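Local coordinates for protein probable Rab-related GTPase (Acanthamoeba polyphaga mimivirus, PDB 5XC5) that binds GTP with a magnesium ion as a Rab-type small GTPase and may take part in protein transport, at residues Ser19-Gln24 with Leu115-Lys120; Leu55-Trp60 with Asn159-Met164. The protein carries 1 engineered substitution. One frame throughout, in Å; residues are numbered along the deposited sequence.

Contact 1: Ser19-Gln24 with Leu115-Lys120; sequences SSIVHQ and LVVANK. With MG (magnesium ion), chain C; GTP (guanosine-5'-triphosphate), chain B.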
loop_
_atom_site.group_PDB
_atom_site.type_symbol
_atom_site.label_atom_id
_atom_site.label_comp_id
_atom_site.label_asym_id
_atom_site.label_seq_id
_atom_site.Cartn_x
_atom_site.Cartn_y
_atom_site.Cartn_z
ATOM N N SER A 19 -7.522 2.971 2.135
ATOM C CA SER A 19 -8.274 4.087 1.568
ATOM C C SER A 19 -7.885 5.408 2.216
ATOM O O SER A 19 -7.814 6.440 1.540
ATOM C CB SER A 19 -9.777 3.845 1.694
ATOM O OG SER A 19 -10.162 2.667 1.012
ATOM N N SER A 20 -7.624 5.390 3.521
ATOM C CA SER A 20 -7.180 6.599 4.210
ATOM C C SER A 20 -5.851 7.100 3.657
ATOM O O SER A 20 -5.674 8.306 3.436
ATOM C CB SER A 20 -7.081 6.319 5.706
ATOM O OG SER A 20 -8.352 5.994 6.230
ATOM N N ILE A 21 -4.919 6.180 3.392
ATOM C CA ILE A 21 -3.643 6.542 2.785
ATOM C C ILE A 21 -3.852 7.163 1.407
ATOM O O ILE A 21 -3.291 8.218 1.093
ATOM C CB ILE A 21 -2.721 5.311 2.730
ATOM C CG1 ILE A 21 -2.143 5.017 4.117
ATOM C CG2 ILE A 21 -1.617 5.520 1.720
ATOM C CD1 ILE A 21 -1.522 3.627 4.234
ATOM N N VAL A 22 -4.678 6.529 0.568
ATOM C CA VAL A 22 -4.863 7.058 -0.782
ATOM C C VAL A 22 -5.512 8.435 -0.751
ATOM O O VAL A 22 -5.104 9.341 -1.491
ATOM C CB VAL A 22 -5.774 6.095 -1.568
ATOM C CG1 VAL A 22 -6.403 6.808 -2.770
ATOM C CG2 VAL A 22 -5.027 4.878 -1.993
ATOM N N HIS A 23 -6.525 8.620 0.102
ATOM C CA HIS A 23 -7.182 9.924 0.184
ATOM C C HIS A 23 -6.203 10.991 0.649
ATOM O O HIS A 23 -6.226 12.123 0.156
ATOM C CB HIS A 23 -8.371 9.866 1.148
ATOM C CG HIS A 23 -9.548 9.078 0.646
ATOM N ND1 HIS A 23 -9.445 8.088 -0.307
ATOM C CD2 HIS A 23 -10.860 9.145 0.975
ATOM C CE1 HIS A 23 -10.640 7.573 -0.541
ATOM N NE2 HIS A 23 -11.518 8.203 0.222
ATOM N N GLN A 24 -5.329 10.645 1.596
ATOM C CA GLN A 24 -4.336 11.602 2.061
ATOM C C GLN A 24 -3.371 11.973 0.941
ATOM O O GLN A 24 -3.035 13.147 0.762
ATOM C CB GLN A 24 -3.596 11.010 3.260
ATOM C CG GLN A 24 -2.586 11.942 3.917
ATOM C CD GLN A 24 -3.246 13.106 4.635
ATOM O OE1 GLN A 24 -3.341 14.200 4.093
ATOM N NE2 GLN A 24 -3.703 12.871 5.864
ATOM N N LEU A 115 6.025 -2.617 -1.918
ATOM C CA LEU A 115 6.362 -1.867 -0.715
ATOM C C LEU A 115 5.343 -2.201 0.366
ATOM O O LEU A 115 4.150 -1.937 0.200
ATOM C CB LEU A 115 6.370 -0.367 -1.016
ATOM C CG LEU A 115 6.622 0.568 0.168
ATOM C CD1 LEU A 115 7.925 0.235 0.874
ATOM C CD2 LEU A 115 6.618 2.012 -0.328
ATOM N N VAL A 116 5.816 -2.824 1.448
ATOM C CA VAL A 116 4.980 -3.132 2.607
ATOM C C VAL A 116 4.886 -1.884 3.473
ATOM O O VAL A 116 5.907 -1.302 3.852
ATOM C CB VAL A 116 5.582 -4.304 3.399
ATOM C CG1 VAL A 116 4.836 -4.504 4.721
ATOM C CG2 VAL A 116 5.573 -5.583 2.556
ATOM N N VAL A 117 3.662 -1.476 3.797
ATOM C CA VAL A 117 3.420 -0.271 4.579
ATOM C C VAL A 117 2.940 -0.699 5.956
ATOM O O VAL A 117 1.836 -1.241 6.098
ATOM C CB VAL A 117 2.386 0.654 3.922
ATOM C CG1 VAL A 117 2.149 1.906 4.776
ATOM C CG2 VAL A 117 2.835 1.022 2.510
ATOM N N ALA A 118 3.759 -0.433 6.969
ATOM C CA ALA A 118 3.391 -0.652 8.363
ATOM C C ALA A 118 2.658 0.605 8.817
ATOM O O ALA A 118 3.280 1.633 9.108
ATOM C CB ALA A 118 4.652 -0.900 9.188
ATOM N N ASN A 119 1.330 0.537 8.843
ATOM C CA ASN A 119 0.488 1.702 9.053
ATOM C C ASN A 119 -0.005 1.780 10.494
ATOM O O ASN A 119 0.061 0.820 11.272
ATOM C CB ASN A 119 -0.704 1.684 8.090
ATOM C CG ASN A 119 -1.318 3.056 7.886
ATOM O OD1 ASN A 119 -0.640 4.065 7.981
ATOM N ND2 ASN A 119 -2.613 3.095 7.596
ATOM N N LYS A 120 -0.520 2.964 10.828
ATOM C CA LYS A 120 -1.072 3.313 12.143
ATOM C C LYS A 120 0.009 3.506 13.201
ATOM O O LYS A 120 -0.230 3.285 14.393
ATOM C CB LYS A 120 -2.196 2.381 12.622
ATOM C CG LYS A 120 -3.240 2.115 11.549
ATOM C CD LYS A 120 -4.531 1.625 12.146
ATOM C CE LYS A 120 -5.539 1.231 11.056
ATOM N NZ LYS A 120 -6.826 0.737 11.669
HETATM MG MG MG C . -10.728 0.839 1.797
HETATM P PG GTP B . -11.042 -1.825 3.615
HETATM O O1G GTP B . -11.487 -0.916 2.486
HETATM O O2G GTP B . -12.204 -2.371 4.391
HETATM O O3G GTP B . -10.106 -2.917 3.143
HETATM O O3B GTP B . -10.230 -0.959 4.748
HETATM P PB GTP B . -9.043 0.118 4.498
HETATM O O1B GTP B . -9.297 0.922 3.238
HETATM O O2B GTP B . -7.709 -0.575 4.533
HETATM O O3A GTP B . -9.044 1.030 5.832
HETATM P PA GTP B . -9.714 2.504 5.979
HETATM O O1A GTP B . -8.875 3.552 5.238
HETATM O O2A GTP B . -11.213 2.444 5.622
HETATM O "O5'" GTP B . -9.488 2.760 7.568
HETATM C "C5'" GTP B . -10.113 1.944 8.539
HETATM C "C4'" GTP B . -10.177 2.697 9.867
HETATM O "O4'" GTP B . -8.845 2.867 10.329
HETATM C "C3'" GTP B . -10.789 4.080 9.759
HETATM O "O3'" GTP B . -11.584 4.348 10.906
HETATM C "C2'" GTP B . -9.587 4.999 9.757
HETATM O "O2'" GTP B . -9.875 6.277 10.278
HETATM C "C1'" GTP B . -8.600 4.232 10.612
HETATM N N9 GTP B . -7.230 4.582 10.211
HETATM C C8 GTP B . -6.719 4.651 8.941
HETATM N N7 GTP B . -5.418 4.998 9.008
HETATM C C5 GTP B . -5.095 5.157 10.317
HETATM C C6 GTP B . -3.913 5.503 10.962
HETATM O O6 GTP B . -2.848 5.752 10.369
HETATM N N1 GTP B . -3.949 5.576 12.335
HETATM C C2 GTP B . -5.087 5.305 13.064
HETATM N N2 GTP B . -5.030 5.393 14.388
HETATM N N3 GTP B . -6.260 4.953 12.437
HETATM C C4 GTP B . -6.234 4.895 11.080
HETATM O O HOH W 1 -9.288 -0.106 0.511
HETATM O O HOH W 2 -11.994 1.908 3.063
#

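Contact 2: Leu55-Trp60 with Asn159-Met164; sequences LKLNIW and NLFGKM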
loop_
_atom_site.group_PDB
_atom_site.type_symbol
_atom_site.label_atom_id
_atom_site.label_comp_id
_atom_site.label_asym_id
_atom_site.label_seq_id
_atom_site.Cartn_x
_atom_site.Cartn_y
_atom_site.Cartn_z
ATOM N N LEU A 55 5.405 11.505 -14.028
ATOM C CA LEU A 55 4.836 10.165 -14.032
ATOM C C LEU A 55 3.370 10.261 -13.647
ATOM O O LEU A 55 3.016 10.950 -12.684
ATOM C CB LEU A 55 5.555 9.230 -13.045
ATOM C CG LEU A 55 6.990 8.784 -13.305
ATOM C CD1 LEU A 55 7.955 9.935 -13.256
ATOM C CD2 LEU A 55 7.391 7.718 -12.300
ATOM N N LYS A 56 2.527 9.578 -14.406
ATOM C CA LYS A 56 1.120 9.447 -14.072
ATOM C C LYS A 56 0.943 8.161 -13.274
ATOM O O LYS A 56 1.202 7.063 -13.785
ATOM C CB LYS A 56 0.286 9.396 -15.347
ATOM C CG LYS A 56 -1.205 9.601 -15.159
ATOM C CD LYS A 56 -1.849 9.791 -16.519
ATOM C CE LYS A 56 -3.343 9.971 -16.445
ATOM N NZ LYS A 56 -4.079 8.714 -16.108
ATOM N N LEU A 57 0.519 8.299 -12.022
ATOM C CA LEU A 57 0.179 7.154 -11.191
ATOM C C LEU A 57 -1.290 6.826 -11.420
ATOM O O LEU A 57 -2.156 7.679 -11.218
ATOM C CB LEU A 57 0.428 7.472 -9.716
ATOM C CG LEU A 57 1.858 7.891 -9.357
ATOM C CD1 LEU A 57 1.975 8.180 -7.880
ATOM C CD2 LEU A 57 2.850 6.823 -9.763
ATOM N N ASN A 58 -1.563 5.589 -11.835
ATOM C CA ASN A 58 -2.919 5.078 -12.021
ATOM C C ASN A 58 -3.163 4.121 -10.852
ATOM O O ASN A 58 -2.637 3.002 -10.837
ATOM C CB ASN A 58 -3.030 4.373 -13.372
ATOM C CG ASN A 58 -2.920 5.338 -14.540
ATOM O OD1 ASN A 58 -3.319 6.499 -14.433
ATOM N ND2 ASN A 58 -2.398 4.856 -15.662
ATOM N N ILE A 59 -3.945 4.571 -9.871
ATOM C CA ILE A 59 -4.013 3.951 -8.550
ATOM C C ILE A 59 -5.360 3.265 -8.379
ATOM O O ILE A 59 -6.407 3.887 -8.574
ATOM C CB ILE A 59 -3.818 5.007 -7.453
ATOM C CG1 ILE A 59 -2.469 5.702 -7.631
ATOM C CG2 ILE A 59 -3.953 4.372 -6.078
ATOM C CD1 ILE A 59 -2.313 6.965 -6.798
ATOM N N TRP A 60 -5.332 1.994 -7.977
ATOM C CA TRP A 60 -6.527 1.234 -7.641
ATOM C C TRP A 60 -6.479 0.891 -6.156
ATOM O O TRP A 60 -5.523 0.254 -5.689
ATOM C CB TRP A 60 -6.619 -0.042 -8.479
ATOM C CG TRP A 60 -7.053 0.182 -9.902
ATOM C CD1 TRP A 60 -6.250 0.260 -11.001
ATOM C CD2 TRP A 60 -8.395 0.342 -10.369
ATOM N NE1 TRP A 60 -7.015 0.463 -12.133
ATOM C CE2 TRP A 60 -8.332 0.524 -11.770
ATOM C CE3 TRP A 60 -9.641 0.371 -9.740
ATOM C CZ2 TRP A 60 -9.475 0.713 -12.551
ATOM C CZ3 TRP A 60 -10.777 0.566 -10.517
ATOM C CH2 TRP A 60 -10.683 0.735 -11.906
ATOM N N ASN A 159 6.078 10.405 1.862
ATOM C CA ASN A 159 7.302 9.616 1.840
ATOM C C ASN A 159 7.072 8.257 1.188
ATOM O O ASN A 159 7.863 7.824 0.341
ATOM C CB ASN A 159 7.827 9.447 3.264
ATOM C CG ASN A 159 9.140 8.697 3.316
ATOM O OD1 ASN A 159 10.156 9.168 2.799
ATOM N ND2 ASN A 159 9.131 7.522 3.934
ATOM N N LEU A 160 6.000 7.560 1.573
ATOM C CA LEU A 160 5.801 6.216 1.037
ATOM C C LEU A 160 5.478 6.257 -0.452
ATOM O O LEU A 160 5.970 5.421 -1.222
ATOM C CB LEU A 160 4.780 5.414 1.858
ATOM C CG LEU A 160 3.286 5.728 1.712
ATOM C CD1 LEU A 160 2.640 4.940 0.562
ATOM C CD2 LEU A 160 2.513 5.470 2.994
ATOM N N PHE A 161 4.678 7.237 -0.893
ATOM C CA PHE A 161 4.480 7.367 -2.333
ATOM C C PHE A 161 5.746 7.818 -3.038
ATOM O O PHE A 161 5.981 7.421 -4.187
ATOM C CB PHE A 161 3.298 8.272 -2.674
ATOM C CG PHE A 161 2.005 7.547 -2.681
ATOM C CD1 PHE A 161 1.585 6.874 -3.812
ATOM C CD2 PHE A 161 1.220 7.502 -1.542
ATOM C CE1 PHE A 161 0.395 6.188 -3.819
ATOM C CE2 PHE A 161 0.024 6.816 -1.540
ATOM C CZ PHE A 161 -0.386 6.146 -2.682
ATOM N N GLY A 162 6.588 8.610 -2.372
ATOM C CA GLY A 162 7.844 9.000 -2.990
ATOM C C GLY A 162 8.739 7.814 -3.292
ATOM O O GLY A 162 9.384 7.763 -4.342
ATOM N N LYS A 163 8.806 6.851 -2.369
ATOM C CA LYS A 163 9.569 5.632 -2.622
ATOM C C LYS A 163 9.020 4.901 -3.840
ATOM O O LYS A 163 9.780 4.442 -4.699
ATOM C CB LYS A 163 9.495 4.712 -1.403
ATOM C CG LYS A 163 10.175 5.261 -0.161
ATOM C CD LYS A 163 9.897 4.391 1.076
ATOM C CE LYS A 163 10.589 3.018 1.037
ATOM N NZ LYS A 163 12.080 3.139 1.051
ATOM N N MET A 164 7.697 4.796 -3.931
ATOM C CA MET A 164 7.070 4.130 -5.064
ATOM C C MET A 164 7.340 4.876 -6.366
ATOM O O MET A 164 7.628 4.255 -7.395
ATOM C CB MET A 164 5.567 4.014 -4.803
ATOM C CG MET A 164 4.752 3.385 -5.935
ATOM S SD MET A 164 5.196 1.650 -6.274
ATOM C CE MET A 164 4.783 0.825 -4.710
#

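Contact 1: Ser19-Gln24 with Leu115-Lys120
Ile21 of helix 18-26 faces Asn119 at the end of strand 113-119, with their CA atoms 8.9 Å apart and no hydrogen bond between the segments. This is the nucleotide side of the Ras-like P-loop fold. The helix carries the end of the P-loop, and Asn119 and Lys120 begin the N-K-x-D guanine-recognition motif. The side chains of Ile21 and Asn119 come from opposite directions. With CG1 beside the backbone N (chi1 -76°) and the chain then extended (chi2 165°), Ile21 CD1 reaches the strand. Ile21 CD1 packs 3.6 Å from Asn119 ND2. It also touches Val117 CG1. The amide of Asn119 is held from outside: ND2 donates to Val16 O of the P-loop and to Ser151 OG. It therefore ties the guanine motif to the phosphate loop.

GTP bridges the two segments. The extended chain of Lys120 lies across one face of the guanine, with Lys120 CG 3.5 Å from GTP C6. Its NZ donates to GTP O4' and also to Gly15 O. At the phosphates, Ser19 N donates to GTP O1B with an N-H...O angle of 162°. Ser20 grips GTP O1A twice, through its backbone N and through OG at 2.7 Å. Thr37 OG1, two phosphate oxygens and two waters share the magnesium ion with Ser19, whose OG binds the metal at 2.1 Å.

Contact 2: Leu55-Trp60 with Asn159-Met164
The Phe161 ring meets Leu57 and Ile59 obliquely, and both reach it through their CD1 methyls. Ile59 CD1 is 4.1 Å from Phe161 CE1, and Leu57 CD1 is 4.3 Å from Phe161 CD1. One side of the ring is thus met by two methyls from alternate residues of strand 54-61. Phe25 of helix 18-26 stacks with the same ring.

Ile59 carries CG1 on the backbone-N side (chi1 -59°), and its extended end brings CD1 to the ring. Met164 begins on the strand side but turns off, and its side chain touches Ile8 of strand 6-12. All three touching residues are buried, and the contact is wholly apolar.

The other side of the strand carries Lys56, Asn58 and Trp60. Lys56 NZ donates to a lone pair of Asn58 OD1 at 2.9 Å, within the plane of the amide and at a C=O...N angle of 139°. Ser44 OG of the adjacent antiparallel strand bonds to both groups. On the helix, Lys163 forms a salt bridge with Asp145 of strand 145-148. Through Phe161, the C-terminal helix 154-169 packs against one face of the central sheet, as in the alpha/beta fold of Ras-like GTPases.

How the contacts relate
The centres of the two contacts lie 12 Å apart, on the same mixed six-stranded sheet. Along the chain the segments alternate: 19-24, 55-60, 115-120, then 159-164. Contact 1 joins helix 18-26 to strand 113-119. The two meet directly. Ile21 CG2 packs 3.9 Å from Phe161 CE2, which joins the two helices, and Val117 CG1 lies 4.0 Å from Leu160 CD2. Leu115 also packs on Leu160 and Lys163. Ile21, Phe161, Val117 and Leu160 therefore link the contacts through apolar side chains beside the sheet. Contact 1 holds nucleotide and metal ligands, while contact 2 fastens helix 154-169 to strand 54-61. Contact 2 lies farther from the nucleotide, the side chain of Ile59 being about 11 Å from GTP.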